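Local coordinates for protein trichothecene 15-O-acetyltransferase TRI3 (Fusarium sporotrichioides, PDB 3FOT) that transfers an acetyl group to the C-15 oxygen of trichothecene intermediates during mycotoxin biosynthesis, T-2 toxin included, at residues 79-84 with 203-208; 123-128 with 157-162; 229-234 with 351-356; 291-296 with 304-309; 309-314 with 434-439. All coordinates share one frame; numbering follows the deposited sequence. Where two conformers were deposited one is given.

Interaction 1: 79-84 with 203-208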
# COMPACT_ATOMS: atom_id res chain seq x y z
N GLU A 79 -0.08 -16.02 16.68
CA GLU A 79 0.30 -17.23 15.94
C GLU A 79 -0.96 -18.02 15.57
O GLU A 79 -1.12 -18.48 14.44
CB GLU A 79 1.25 -18.10 16.77
CG GLU A 79 2.68 -17.55 16.86
CD GLU A 79 3.47 -18.34 17.90
OE1 GLU A 79 2.95 -19.36 18.39
OE2 GLU A 79 4.60 -17.95 18.24
N LEU A 80 -1.85 -18.16 16.54
CA LEU A 80 -3.14 -18.84 16.34
C LEU A 80 -4.00 -18.12 15.29
O LEU A 80 -4.51 -18.74 14.37
CB LEU A 80 -3.86 -18.97 17.69
CG LEU A 80 -3.18 -19.95 18.66
CD1 LEU A 80 -3.79 -19.81 20.04
CD2 LEU A 80 -3.30 -21.38 18.16
N ALA A 81 -4.12 -16.80 15.42
CA ALA A 81 -4.80 -15.97 14.46
C ALA A 81 -4.20 -16.10 13.06
O ALA A 81 -4.93 -16.14 12.07
CB ALA A 81 -4.79 -14.50 14.92
N LEU A 82 -2.87 -16.13 12.97
CA LEU A 82 -2.21 -16.17 11.66
C LEU A 82 -2.49 -17.51 10.95
O LEU A 82 -2.66 -17.57 9.71
CB LEU A 82 -0.70 -15.98 11.83
CG LEU A 82 0.12 -15.97 10.55
CD1 LEU A 82 -0.33 -14.88 9.54
CD2 LEU A 82 1.58 -15.76 10.94
N LEU A 83 -2.54 -18.57 11.73
CA LEU A 83 -2.94 -19.87 11.16
C LEU A 83 -4.36 -19.85 10.59
O LEU A 83 -4.58 -20.32 9.46
CB LEU A 83 -2.79 -21.00 12.20
CG LEU A 83 -1.35 -21.34 12.58
CD1 LEU A 83 -1.30 -22.12 13.88
CD2 LEU A 83 -0.66 -22.10 11.43
N ASP A 84 -5.32 -19.29 11.34
CA ASP A 84 -6.68 -19.15 10.84
C ASP A 84 -6.67 -18.29 9.58
O ASP A 84 -7.38 -18.59 8.62
CB ASP A 84 -7.58 -18.47 11.88
CG ASP A 84 -7.83 -19.33 13.10
OD1 ASP A 84 -7.61 -20.57 13.02
OD2 ASP A 84 -8.26 -18.74 14.14
N ARG A 203 -9.53 -9.28 13.83
CA ARG A 203 -10.75 -10.05 14.10
C ARG A 203 -10.43 -11.42 14.71
O ARG A 203 -10.90 -11.77 15.79
CB ARG A 203 -11.55 -10.22 12.81
CG ARG A 203 -12.57 -11.37 12.88
CD ARG A 203 -13.36 -11.39 11.58
NE ARG A 203 -12.57 -11.46 10.33
CZ ARG A 203 -12.21 -12.58 9.71
NH1 ARG A 203 -11.53 -12.51 8.57
NH2 ARG A 203 -12.53 -13.79 10.21
N LEU A 204 -9.58 -12.17 14.02
CA LEU A 204 -9.28 -13.57 14.37
C LEU A 204 -8.61 -13.71 15.73
O LEU A 204 -8.90 -14.65 16.48
CB LEU A 204 -8.45 -14.23 13.27
CG LEU A 204 -9.21 -14.44 11.95
CD1 LEU A 204 -8.23 -14.69 10.82
CD2 LEU A 204 -10.24 -15.62 12.09
N VAL A 205 -7.74 -12.76 16.08
CA VAL A 205 -7.02 -12.90 17.36
C VAL A 205 -8.01 -12.82 18.55
O VAL A 205 -7.73 -13.36 19.64
CB VAL A 205 -5.86 -11.88 17.45
CG1 VAL A 205 -6.42 -10.49 17.75
CG2 VAL A 205 -4.82 -12.34 18.50
N GLY A 206 -9.17 -12.19 18.33
CA GLY A 206 -10.21 -12.05 19.37
C GLY A 206 -10.74 -13.37 19.89
O GLY A 206 -11.30 -13.44 20.99
N SER A 207 -10.60 -14.42 19.07
CA SER A 207 -11.04 -15.77 19.43
C SER A 207 -10.15 -16.41 20.49
O SER A 207 -10.53 -17.42 21.07
CB SER A 207 -11.08 -16.67 18.19
OG SER A 207 -12.07 -16.22 17.29
N TYR A 208 -8.98 -15.82 20.75
CA TYR A 208 -7.95 -16.49 21.57
C TYR A 208 -7.58 -15.72 22.81
O TYR A 208 -6.76 -16.18 23.61
CB TYR A 208 -6.69 -16.76 20.72
CG TYR A 208 -7.01 -17.62 19.54
CD1 TYR A 208 -7.32 -18.97 19.71
CD2 TYR A 208 -7.09 -17.07 18.24
CE1 TYR A 208 -7.64 -19.77 18.63
CE2 TYR A 208 -7.43 -17.87 17.16
CZ TYR A 208 -7.71 -19.22 17.36
OH TYR A 208 -8.05 -20.04 16.31
O HOH W 1 -10.16 -16.98 15.09
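Ala81 and Val205 bring two backbones within 4.8 Å of each other, CA to CA, where helix 71-88 meets the last part of helix 191-205, which runs into a type I turn from Val205 to Tyr208. So close an approach is possible because the residue at the closest approach has only a methyl group: Ala81 CB lies 3.6 Å from Val205 N. Leu204 extends this apolar seam, its two methyls resting against Asp84 CB.

The turn delivers the Tyr208 ring to the same helix. Leu80 CB sits over the centre of one ring face, 3.6 Å from the centroid and 6° off the normal, a CH-pi contact, while Ser207 CB lies toward the rim of the other face. At the ring edge, Tyr208 OH donates a short 2.5 Å hydrogen bond to the syn side of Asp84 OD2, with carboxylate and ring planes 34° apart. The same OD2 accepts from a water that also donates to Leu204 O and accepts from Ser207 OG, so one carboxylate oxygen gathers a turn and a helix end. The arrangement is a close helix-helix contact through alanine, locked at its margin by a tyrosine-aspartate bond, in the BAHD acyltransferase fold.

Interaction 2: 123-128 with 157-162. With SO4 (sulfate ion), chain J.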
# COMPACT_ATOMS: atom_id res chain seq x y z
N GLY A 123 7.35 -18.68 13.23
CA GLY A 123 8.43 -18.01 12.52
C GLY A 123 8.10 -16.61 12.02
O GLY A 123 9.01 -15.84 11.72
N CYS A 124 6.80 -16.30 11.93
CA CYS A 124 6.35 -15.02 11.40
C CYS A 124 5.99 -13.98 12.47
O CYS A 124 5.70 -12.83 12.12
CB CYS A 124 5.10 -15.20 10.53
SG CYS A 124 5.39 -16.10 9.01
N ILE A 125 5.99 -14.37 13.74
CA ILE A 125 5.56 -13.44 14.78
C ILE A 125 6.71 -13.26 15.76
O ILE A 125 7.23 -14.25 16.29
CB ILE A 125 4.33 -13.97 15.57
CG1 ILE A 125 3.18 -14.40 14.63
CG2 ILE A 125 3.87 -12.95 16.61
CD1 ILE A 125 2.51 -13.30 13.89
N HIS A 126 7.09 -12.00 15.98
CA HIS A 126 8.26 -11.66 16.79
C HIS A 126 7.89 -10.65 17.85
O HIS A 126 7.00 -9.83 17.65
CB HIS A 126 9.32 -11.08 15.87
CG HIS A 126 9.62 -11.97 14.71
ND1 HIS A 126 10.28 -13.16 14.86
CD2 HIS A 126 9.28 -11.88 13.40
CE1 HIS A 126 10.36 -13.77 13.69
NE2 HIS A 126 9.77 -13.01 12.78
N VAL A 127 8.58 -10.68 18.98
CA VAL A 127 8.32 -9.70 20.02
C VAL A 127 9.60 -9.06 20.54
O VAL A 127 10.70 -9.67 20.48
CB VAL A 127 7.55 -10.31 21.23
CG1 VAL A 127 6.30 -11.04 20.78
CG2 VAL A 127 8.46 -11.21 22.06
N GLN A 128 9.47 -7.84 21.04
CA GLN A 128 10.60 -7.13 21.64
C GLN A 128 10.11 -6.26 22.78
O GLN A 128 9.29 -5.38 22.56
CB GLN A 128 11.28 -6.18 20.64
CG GLN A 128 11.85 -6.77 19.39
CD GLN A 128 12.63 -5.73 18.58
OE1 GLN A 128 13.02 -4.68 19.10
NE2 GLN A 128 12.86 -6.03 17.30
N ILE A 157 4.39 -12.07 4.84
CA ILE A 157 4.05 -11.22 5.99
C ILE A 157 4.73 -11.71 7.27
O ILE A 157 4.87 -12.93 7.51
CB ILE A 157 2.52 -11.05 6.19
CG1 ILE A 157 2.24 -9.84 7.10
CG2 ILE A 157 1.87 -12.33 6.70
CD1 ILE A 157 0.74 -9.48 7.20
N GLU A 158 5.20 -10.74 8.04
CA GLU A 158 5.66 -10.99 9.39
C GLU A 158 5.14 -9.86 10.29
O GLU A 158 4.84 -8.77 9.80
CB GLU A 158 7.19 -11.10 9.44
CG GLU A 158 7.99 -9.88 8.95
CD GLU A 158 9.49 -10.09 8.99
OE1 GLU A 158 9.93 -11.16 9.50
OE2 GLU A 158 10.24 -9.16 8.57
N LEU A 159 5.09 -10.12 11.60
CA LEU A 159 4.61 -9.13 12.59
C LEU A 159 5.65 -8.98 13.68
O LEU A 159 6.26 -9.99 14.09
CB LEU A 159 3.34 -9.66 13.31
CG LEU A 159 1.96 -9.49 12.70
CD1 LEU A 159 1.84 -10.28 11.41
CD2 LEU A 159 0.87 -9.93 13.69
N PHE A 160 5.83 -7.75 14.16
CA PHE A 160 6.68 -7.47 15.32
C PHE A 160 5.87 -6.75 16.38
O PHE A 160 5.34 -5.68 16.11
CB PHE A 160 7.86 -6.60 14.91
CG PHE A 160 8.73 -7.22 13.88
CD1 PHE A 160 9.85 -7.95 14.25
CD2 PHE A 160 8.46 -7.02 12.52
CE1 PHE A 160 10.66 -8.54 13.29
CE2 PHE A 160 9.27 -7.59 11.55
CZ PHE A 160 10.37 -8.35 11.93
N LEU A 161 5.78 -7.35 17.56
CA LEU A 161 4.99 -6.78 18.67
C LEU A 161 5.97 -6.14 19.62
O LEU A 161 6.94 -6.78 20.04
CB LEU A 161 4.19 -7.87 19.40
CG LEU A 161 3.42 -8.92 18.57
CD1 LEU A 161 2.84 -10.05 19.43
CD2 LEU A 161 2.36 -8.29 17.70
N LEU A 162 5.75 -4.88 19.94
CA LEU A 162 6.70 -4.11 20.73
C LEU A 162 5.94 -3.49 21.88
O LEU A 162 4.83 -2.98 21.69
CB LEU A 162 7.29 -3.00 19.87
CG LEU A 162 7.78 -3.34 18.45
CD1 LEU A 162 8.19 -2.07 17.72
CD2 LEU A 162 8.91 -4.36 18.52
S SO4 J . 11.09 -13.94 18.35
O1 SO4 J . 10.17 -13.15 19.21
O2 SO4 J . 12.03 -14.65 19.23
O3 SO4 J . 10.39 -14.90 17.50
O4 SO4 J . 11.86 -13.07 17.45
O HOH W 2 9.73 -13.53 10.06
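Cys124 O receives Leu159 N at 2.8 Å, the first rung of a parallel beta ladder that joins strand 125-129, outermost in its mixed sheet, to strand 158-163. The two strand segments run 21° apart.

Ile125 follows, its CD1 beside Leu159 CD2 on the sheet face covered by helix 71-88. His126 bonds the neighbour through both backbone groups, its N donating to Leu159 O and its O accepting from Leu161 N at an N-H...O angle of 169°. The side chain points to the other face, alongside Phe160; the ring planes are inclined by 29° but slid apart with centroids 5.1 Å distant, so overlap is slight. His126 CB meets Phe160 CD1 at 3.6 Å, and the ring atoms His126 CD2 and Phe160 CE1 touch as closely. The imidazole presents both nitrogens at its edge to polar partners: NE2 meets a water that donates to Gly123 O and Glu158 OE1, and ND1 donates to a sulfate ion, probably from the crystallisation liquor, at 3.0 Å to O4 and 3.2 Å to O3.

Val127 N grips the same sulfate, donating to O1 at 2.9 Å, while its side chain returns to the first face, where CG1 packs on Leu161 CD1. Gln128 N donates to Leu161 O. Its side chain carries OE1 to Lys132 and runs beside Leu162, with Gln128 CB 3.7 Å from Leu162 CD2.

Interaction 3: 229-234 with 351-356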
# COMPACT_ATOMS: atom_id res chain seq x y z
N LEU A 229 -7.11 -19.14 -2.12
CA LEU A 229 -6.26 -18.21 -2.86
C LEU A 229 -7.11 -17.32 -3.78
O LEU A 229 -8.09 -17.77 -4.38
CB LEU A 229 -5.23 -18.97 -3.69
CG LEU A 229 -4.04 -19.64 -3.00
CD1 LEU A 229 -3.40 -20.69 -3.91
CD2 LEU A 229 -3.00 -18.62 -2.53
N SER A 230 -6.75 -16.04 -3.87
CA SER A 230 -7.47 -15.12 -4.75
C SER A 230 -7.32 -15.69 -6.16
O SER A 230 -6.24 -16.17 -6.54
CB SER A 230 -6.88 -13.69 -4.67
OG SER A 230 -7.19 -13.09 -3.40
N PRO A 231 -8.41 -15.67 -6.94
CA PRO A 231 -8.29 -16.21 -8.29
C PRO A 231 -7.43 -15.31 -9.19
O PRO A 231 -7.13 -14.16 -8.79
CB PRO A 231 -9.75 -16.28 -8.76
CG PRO A 231 -10.46 -15.22 -7.98
CD PRO A 231 -9.78 -15.20 -6.64
N PRO A 232 -6.98 -15.84 -10.35
CA PRO A 232 -6.18 -14.98 -11.22
C PRO A 232 -6.99 -13.77 -11.69
O PRO A 232 -8.16 -13.89 -12.11
CB PRO A 232 -5.79 -15.90 -12.38
CG PRO A 232 -5.97 -17.31 -11.84
CD PRO A 232 -7.14 -17.20 -10.90
N VAL A 233 -6.37 -12.60 -11.62
CA VAL A 233 -7.09 -11.35 -11.88
C VAL A 233 -7.71 -11.36 -13.31
O VAL A 233 -8.86 -10.94 -13.52
CB VAL A 233 -6.17 -10.12 -11.61
CG1 VAL A 233 -4.92 -10.17 -12.50
CG2 VAL A 233 -6.91 -8.83 -11.79
N VAL A 234 -6.97 -11.89 -14.27
CA VAL A 234 -7.42 -11.90 -15.67
C VAL A 234 -8.76 -12.63 -15.83
O VAL A 234 -9.71 -12.12 -16.49
CB VAL A 234 -6.36 -12.56 -16.56
CG1 VAL A 234 -5.17 -11.61 -16.77
N SER A 351 -14.99 -7.96 -3.72
CA SER A 351 -14.94 -7.49 -2.34
C SER A 351 -14.13 -8.41 -1.42
O SER A 351 -14.00 -8.14 -0.22
CB SER A 351 -16.35 -7.26 -1.79
OG SER A 351 -16.96 -6.13 -2.39
N ASN A 352 -13.58 -9.48 -1.98
CA ASN A 352 -12.80 -10.46 -1.23
C ASN A 352 -11.47 -10.83 -1.93
O ASN A 352 -11.11 -12.00 -1.99
CB ASN A 352 -13.67 -11.72 -1.00
CG ASN A 352 -13.07 -12.68 0.03
OD1 ASN A 352 -12.46 -12.27 1.02
ND2 ASN A 352 -13.27 -13.98 -0.20
N PHE A 353 -10.74 -9.83 -2.45
CA PHE A 353 -9.58 -10.05 -3.31
C PHE A 353 -8.36 -9.47 -2.63
O PHE A 353 -8.30 -8.27 -2.37
CB PHE A 353 -9.76 -9.37 -4.69
CG PHE A 353 -8.81 -9.91 -5.75
CD1 PHE A 353 -9.17 -11.01 -6.53
CD2 PHE A 353 -7.56 -9.34 -5.94
CE1 PHE A 353 -8.31 -11.51 -7.50
CE2 PHE A 353 -6.69 -9.83 -6.93
CZ PHE A 353 -7.06 -10.93 -7.69
N TYR A 354 -7.40 -10.34 -2.31
CA TYR A 354 -6.25 -9.95 -1.48
C TYR A 354 -4.95 -9.77 -2.25
O TYR A 354 -4.06 -9.05 -1.80
CB TYR A 354 -6.04 -10.99 -0.35
CG TYR A 354 -7.05 -10.84 0.76
CD1 TYR A 354 -8.40 -11.12 0.54
CD2 TYR A 354 -6.66 -10.40 2.02
CE1 TYR A 354 -9.34 -10.96 1.54
CE2 TYR A 354 -7.59 -10.26 3.06
CZ TYR A 354 -8.93 -10.54 2.80
OH TYR A 354 -9.87 -10.40 3.79
N ALA A 355 -4.83 -10.43 -3.40
CA ALA A 355 -3.64 -10.24 -4.25
C ALA A 355 -3.69 -8.84 -4.88
O ALA A 355 -4.71 -8.14 -4.78
CB ALA A 355 -3.56 -11.34 -5.33
N MET A 356 -2.59 -8.42 -5.52
CA MET A 356 -2.52 -7.14 -6.22
C MET A 356 -3.69 -7.03 -7.18
O MET A 356 -3.94 -7.94 -7.96
CB MET A 356 -1.23 -7.07 -7.03
CG MET A 356 -1.01 -5.79 -7.76
SD MET A 356 -0.03 -4.63 -6.78
CE MET A 356 1.53 -5.50 -6.61
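Ser230 and Phe353, with CA atoms 5.7 Å apart, mark the closest approach of two irregular loop segments whose touching parts run 71° to one another.

One serine side chain serves both halves of the contact. Its hydroxyl accepts a nearly straight hydrogen bond from Tyr354 N, 3.0 Å from nitrogen to Ser230 OG with an N-H...O angle of 168°. Its CB lies over one face of the Phe353 ring, 4.0 Å from the centroid and somewhat toward the rim, as a CH-pi contact. Phe353 reaches this place with CG trans to its backbone N (chi1 -162°), which brings the ring against residues 230, 231 and 233. There Pro231 O comes up to the ring edge, near its plane, 3.2 Å from Phe353 CE1; Pro231 CD is 4.1 Å from the same carbon, and Val233 CB stands off Phe353 CZ. Ala355 CB adds a looser touch on Ser230 CB.

Other parts of the fold hold both loops: Ser230 N donates to Glu91 and Ser230 O accepts from Trp19 NE1, while the Tyr354 ring stacks on His89 and its hydroxyl bonds Asp200. The side chain of Val233 lies about 10 Å from that of His414, which binds 15-deacetylcalonectrin. With no regular secondary structure to pair their backbones, in this buried contact the segments are joined by a single side-chain-to-backbone bond and by one aromatic ring, whose edge, weakly positive, would suit the carbonyl oxygen set against it.

Interaction 4: 291-296 with 304-309. Unlike the reference sequence in segment 291-296: Asp291 (reference Ala).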
# COMPACT_ATOMS: atom_id res chain seq x y z
N ASP A 291 -13.05 19.60 8.44
CA ASP A 291 -13.26 20.91 7.82
C ASP A 291 -12.83 20.86 6.35
O ASP A 291 -13.49 21.44 5.48
CB ASP A 291 -12.47 22.03 8.55
CG ASP A 291 -13.16 22.54 9.81
OD1 ASP A 291 -12.49 23.22 10.63
OD2 ASP A 291 -14.35 22.26 9.99
N ILE A 292 -11.71 20.18 6.07
CA ILE A 292 -11.24 20.05 4.67
C ILE A 292 -12.24 19.26 3.81
O ILE A 292 -12.56 19.66 2.69
CB ILE A 292 -9.80 19.46 4.59
CG1 ILE A 292 -8.76 20.45 5.15
CG2 ILE A 292 -9.40 19.17 3.11
CD1 ILE A 292 -7.39 19.82 5.46
N VAL A 293 -12.73 18.15 4.34
CA VAL A 293 -13.73 17.33 3.64
C VAL A 293 -15.03 18.13 3.41
O VAL A 293 -15.61 18.08 2.33
CB VAL A 293 -14.00 16.01 4.40
CG1 VAL A 293 -15.22 15.31 3.86
CG2 VAL A 293 -12.79 15.07 4.29
N LYS A 294 -15.44 18.90 4.42
CA LYS A 294 -16.63 19.75 4.26
C LYS A 294 -16.43 20.79 3.15
O LYS A 294 -17.34 21.06 2.33
CB LYS A 294 -16.96 20.46 5.58
CG LYS A 294 -18.23 21.32 5.48
CD LYS A 294 -18.55 22.02 6.80
CE LYS A 294 -17.61 23.21 7.07
NZ LYS A 294 -17.94 23.80 8.39
N ALA A 295 -15.23 21.38 3.10
CA ALA A 295 -14.94 22.41 2.10
C ALA A 295 -14.94 21.82 0.69
O ALA A 295 -15.42 22.46 -0.26
CB ALA A 295 -13.60 23.12 2.41
N VAL A 296 -14.42 20.60 0.54
CA VAL A 296 -14.51 19.90 -0.75
C VAL A 296 -15.98 19.69 -1.17
O VAL A 296 -16.37 19.99 -2.30
CB VAL A 296 -13.71 18.56 -0.76
CG1 VAL A 296 -13.94 17.79 -2.06
CG2 VAL A 296 -12.20 18.81 -0.57
N PHE A 304 -16.20 14.81 -5.96
CA PHE A 304 -14.90 15.36 -5.53
C PHE A 304 -14.51 14.91 -4.12
O PHE A 304 -15.36 14.73 -3.24
CB PHE A 304 -14.91 16.87 -5.59
CG PHE A 304 -14.86 17.42 -6.98
CD1 PHE A 304 -13.65 17.55 -7.64
CD2 PHE A 304 -16.03 17.78 -7.62
CE1 PHE A 304 -13.59 18.07 -8.93
CE2 PHE A 304 -15.99 18.29 -8.91
CZ PHE A 304 -14.77 18.44 -9.56
N THR A 305 -13.20 14.72 -3.91
CA THR A 305 -12.75 14.18 -2.65
C THR A 305 -11.51 14.91 -2.16
O THR A 305 -10.84 15.64 -2.90
CB THR A 305 -12.33 12.70 -2.78
OG1 THR A 305 -11.17 12.65 -3.61
CG2 THR A 305 -13.47 11.83 -3.39
N ILE A 306 -11.20 14.67 -0.89
CA ILE A 306 -9.96 15.15 -0.32
C ILE A 306 -8.74 14.60 -1.08
O ILE A 306 -7.69 15.24 -1.10
CB ILE A 306 -9.91 14.84 1.20
CG1 ILE A 306 -8.73 15.52 1.88
CG2 ILE A 306 -9.96 13.33 1.48
CD1 ILE A 306 -8.86 15.56 3.43
N SER A 307 -8.86 13.43 -1.71
CA SER A 307 -7.76 12.91 -2.54
C SER A 307 -7.48 13.82 -3.77
O SER A 307 -6.32 14.06 -4.14
CB SER A 307 -8.08 11.50 -3.02
OG SER A 307 -7.90 10.58 -1.98
N HIS A 308 -8.55 14.30 -4.40
CA HIS A 308 -8.41 15.29 -5.49
C HIS A 308 -7.71 16.53 -4.97
O HIS A 308 -6.78 17.04 -5.58
CB HIS A 308 -9.77 15.69 -6.06
CG HIS A 308 -10.50 14.58 -6.73
ND1 HIS A 308 -11.84 14.34 -6.51
CD2 HIS A 308 -10.09 13.64 -7.62
CE1 HIS A 308 -12.23 13.31 -7.25
NE2 HIS A 308 -11.19 12.86 -7.92
N LEU A 309 -8.18 17.02 -3.83
CA LEU A 309 -7.63 18.24 -3.24
C LEU A 309 -6.16 18.07 -2.90
O LEU A 309 -5.36 18.98 -3.10
CB LEU A 309 -8.41 18.64 -1.99
CG LEU A 309 -7.86 19.95 -1.41
CD1 LEU A 309 -8.16 21.13 -2.36
CD2 LEU A 309 -8.39 20.24 -0.01
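Ile292 and Val296, one helical turn apart, pack on Leu309 in a helix-loop-helix corner, where helix 286-299 is followed after a short connection by helix 306-321.

Van der Waals contacts carry the interface, and no hydrogen bond crosses it. Ile292 CG2 is wedged between two residues of the second helix, 3.4 Å from Leu309 CD2, tighter than usual van der Waals contact, and 3.7 Å from Ile306 CD1. The Ile306 chain, fully extended (chi1 -170°), lies roughly at right angles to Ile292 and ends with CD1 also near Val293 CG2. Val296 divides its branches: CG2 faces Leu309 CB, whereas CG1 packs on the backbone just before the helix, 3.6 Å from Phe304 O, and on Phe304 CB. The phenyl ring itself leads off toward helix 379-401, where Lys394 makes a cation-pi contact with it. Leu515 and Met514 of helix 500-516 touch Ile292 and Ile306 respectively.

Polar bonds instead organise the start of the second helix. Thr305 is its N-cap, and with His308 it forms a capping box that engages the amides of both residues. His308 N donates to Thr305 OG1 at 3.2 Å; in return Thr305 N donates to the imidazole at His308 ND1, 3.0 Å away and 29° out of the ring plane.

Interaction 5: 309-314 with 434-439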
# COMPACT_ATOMS: atom_id res chain seq x y z
N LEU A 309 -8.18 17.02 -3.83
CA LEU A 309 -7.63 18.24 -3.24
C LEU A 309 -6.16 18.07 -2.90
O LEU A 309 -5.36 18.98 -3.10
CB LEU A 309 -8.41 18.64 -1.99
CG LEU A 309 -7.86 19.95 -1.41
CD1 LEU A 309 -8.16 21.13 -2.36
CD2 LEU A 309 -8.39 20.24 -0.01
N THR A 310 -5.81 16.90 -2.36
CA THR A 310 -4.41 16.64 -2.05
C THR A 310 -3.55 16.68 -3.33
O THR A 310 -2.47 17.25 -3.35
CB THR A 310 -4.22 15.30 -1.29
OG1 THR A 310 -5.04 15.33 -0.12
CG2 THR A 310 -2.78 15.12 -0.86
N GLN A 311 -4.03 16.03 -4.38
CA GLN A 311 -3.30 16.06 -5.64
C GLN A 311 -3.13 17.50 -6.18
O GLN A 311 -2.08 17.86 -6.73
CB GLN A 311 -3.98 15.13 -6.67
CG GLN A 311 -3.35 15.17 -8.07
CD GLN A 311 -1.97 14.56 -8.14
OE1 GLN A 311 -1.83 13.39 -8.55
NE2 GLN A 311 -0.94 15.33 -7.77
N ALA A 312 -4.18 18.31 -6.03
CA ALA A 312 -4.14 19.72 -6.38
C ALA A 312 -3.05 20.47 -5.58
O ALA A 312 -2.25 21.24 -6.14
CB ALA A 312 -5.52 20.34 -6.14
N ALA A 313 -3.02 20.23 -4.27
CA ALA A 313 -2.10 20.91 -3.37
C ALA A 313 -0.64 20.51 -3.66
O ALA A 313 0.29 21.34 -3.60
CB ALA A 313 -2.49 20.61 -1.92
N ILE A 314 -0.47 19.24 -4.03
CA ILE A 314 0.83 18.73 -4.47
C ILE A 314 1.37 19.54 -5.65
O ILE A 314 2.55 19.94 -5.67
CB ILE A 314 0.74 17.21 -4.80
CG1 ILE A 314 0.65 16.46 -3.46
CG2 ILE A 314 1.92 16.74 -5.67
CD1 ILE A 314 0.21 14.98 -3.59
N PRO A 434 6.82 14.64 -8.03
CA PRO A 434 6.17 13.85 -7.00
C PRO A 434 5.01 13.01 -7.55
O PRO A 434 4.33 13.39 -8.53
CB PRO A 434 5.69 14.91 -6.00
CG PRO A 434 6.65 16.06 -6.24
CD PRO A 434 6.83 16.07 -7.70
N LEU A 435 4.78 11.87 -6.90
CA LEU A 435 3.68 11.00 -7.25
C LEU A 435 2.70 10.95 -6.07
O LEU A 435 3.13 10.88 -4.92
CB LEU A 435 4.18 9.59 -7.57
CG LEU A 435 3.08 8.56 -7.94
CD1 LEU A 435 2.47 8.87 -9.31
CD2 LEU A 435 3.65 7.15 -7.89
N PHE A 436 1.41 11.00 -6.37
CA PHE A 436 0.38 10.85 -5.33
C PHE A 436 -0.25 9.46 -5.33
O PHE A 436 -0.64 8.94 -6.39
CB PHE A 436 -0.71 11.91 -5.52
CG PHE A 436 -1.84 11.79 -4.54
CD1 PHE A 436 -1.61 12.02 -3.17
CD2 PHE A 436 -3.11 11.44 -4.96
CE1 PHE A 436 -2.66 11.89 -2.23
CE2 PHE A 436 -4.16 11.32 -4.03
CZ PHE A 436 -3.92 11.56 -2.66
N ILE A 437 -0.35 8.88 -4.13
CA ILE A 437 -1.02 7.61 -3.93
C ILE A 437 -2.07 7.80 -2.84
O ILE A 437 -1.75 8.21 -1.73
CB ILE A 437 -0.05 6.47 -3.51
CG1 ILE A 437 1.13 6.37 -4.48
CG2 ILE A 437 -0.81 5.17 -3.45
CD1 ILE A 437 2.44 7.00 -3.94
N SER A 438 -3.34 7.55 -3.18
CA SER A 438 -4.39 7.59 -2.17
C SER A 438 -4.63 6.19 -1.58
O SER A 438 -4.94 5.23 -2.31
CB SER A 438 -5.68 8.15 -2.78
OG SER A 438 -6.68 8.23 -1.78
N ASP A 439 -4.47 6.09 -0.26
CA ASP A 439 -4.74 4.84 0.47
C ASP A 439 -6.18 4.77 1.02
O ASP A 439 -6.64 3.69 1.43
CB ASP A 439 -3.74 4.67 1.61
CG ASP A 439 -2.33 4.36 1.13
OD1 ASP A 439 -2.17 3.58 0.16
OD2 ASP A 439 -1.36 4.86 1.75
O HOH W 3 1.74 14.08 -7.99
O HOH W 4 0.31 11.83 -8.94
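Phe436 sets its ring against three residues of helix 306-321. Ile314 CD1 comes within 3.5 Å of Phe436 CD1, and Thr310 CG2 lies equally close to Phe436 CE1; both side chains cross the phenylalanine at about a right angle. A first torsion of 177° turns the ring away from its own backbone nitrogen and carries it from the strand into the helix surface. Ile314 also rests its CG2 on Pro434 CB, just before the strand.

Gln311 supplies the polar part. Its chain folds back so that OE1 stands 3.6 Å from Phe436 CB, and the amide plane is inclined 65° to the ring. Two waters tie this amide to the strand backbone: one accepts from Gln311 NE2 and donates to Pro434 O, and the other donates to Gln311 OE1 at 2.7 Å and accepts from Phe436 N. Each end of the buried amide thus has a water partner.

Helix and strand segments run nearly antiparallel, at 163°, with axes 9.3 Å apart. Strand 435-441 is the outermost of its mixed sheet, paired with strand 477-483, and helix 306-321 lies against it between helices 379-401 and 500-516.

In the fold
The five contacts fall into two groups, with interaction 3 apart from both. Interactions 1 and 2 touch through Leu82 and Cys124, since helix 71-88 covers one face of the sheet that interaction 2 extends; both are only partly buried, and each adds water-mediated polar bonds to apolar packing. On the far side of the chain, interactions 4 and 5 share helix 306-321 and Leu309, and a probable hydrogen bond between the hydroxyls of Ser307 and Ser438 joins them; the first is partly buried and without a hydrogen bond across it, the second buried and hydrated. Interaction 3, also buried, joins irregular loops, and only interaction 2 rests chiefly on paired backbones.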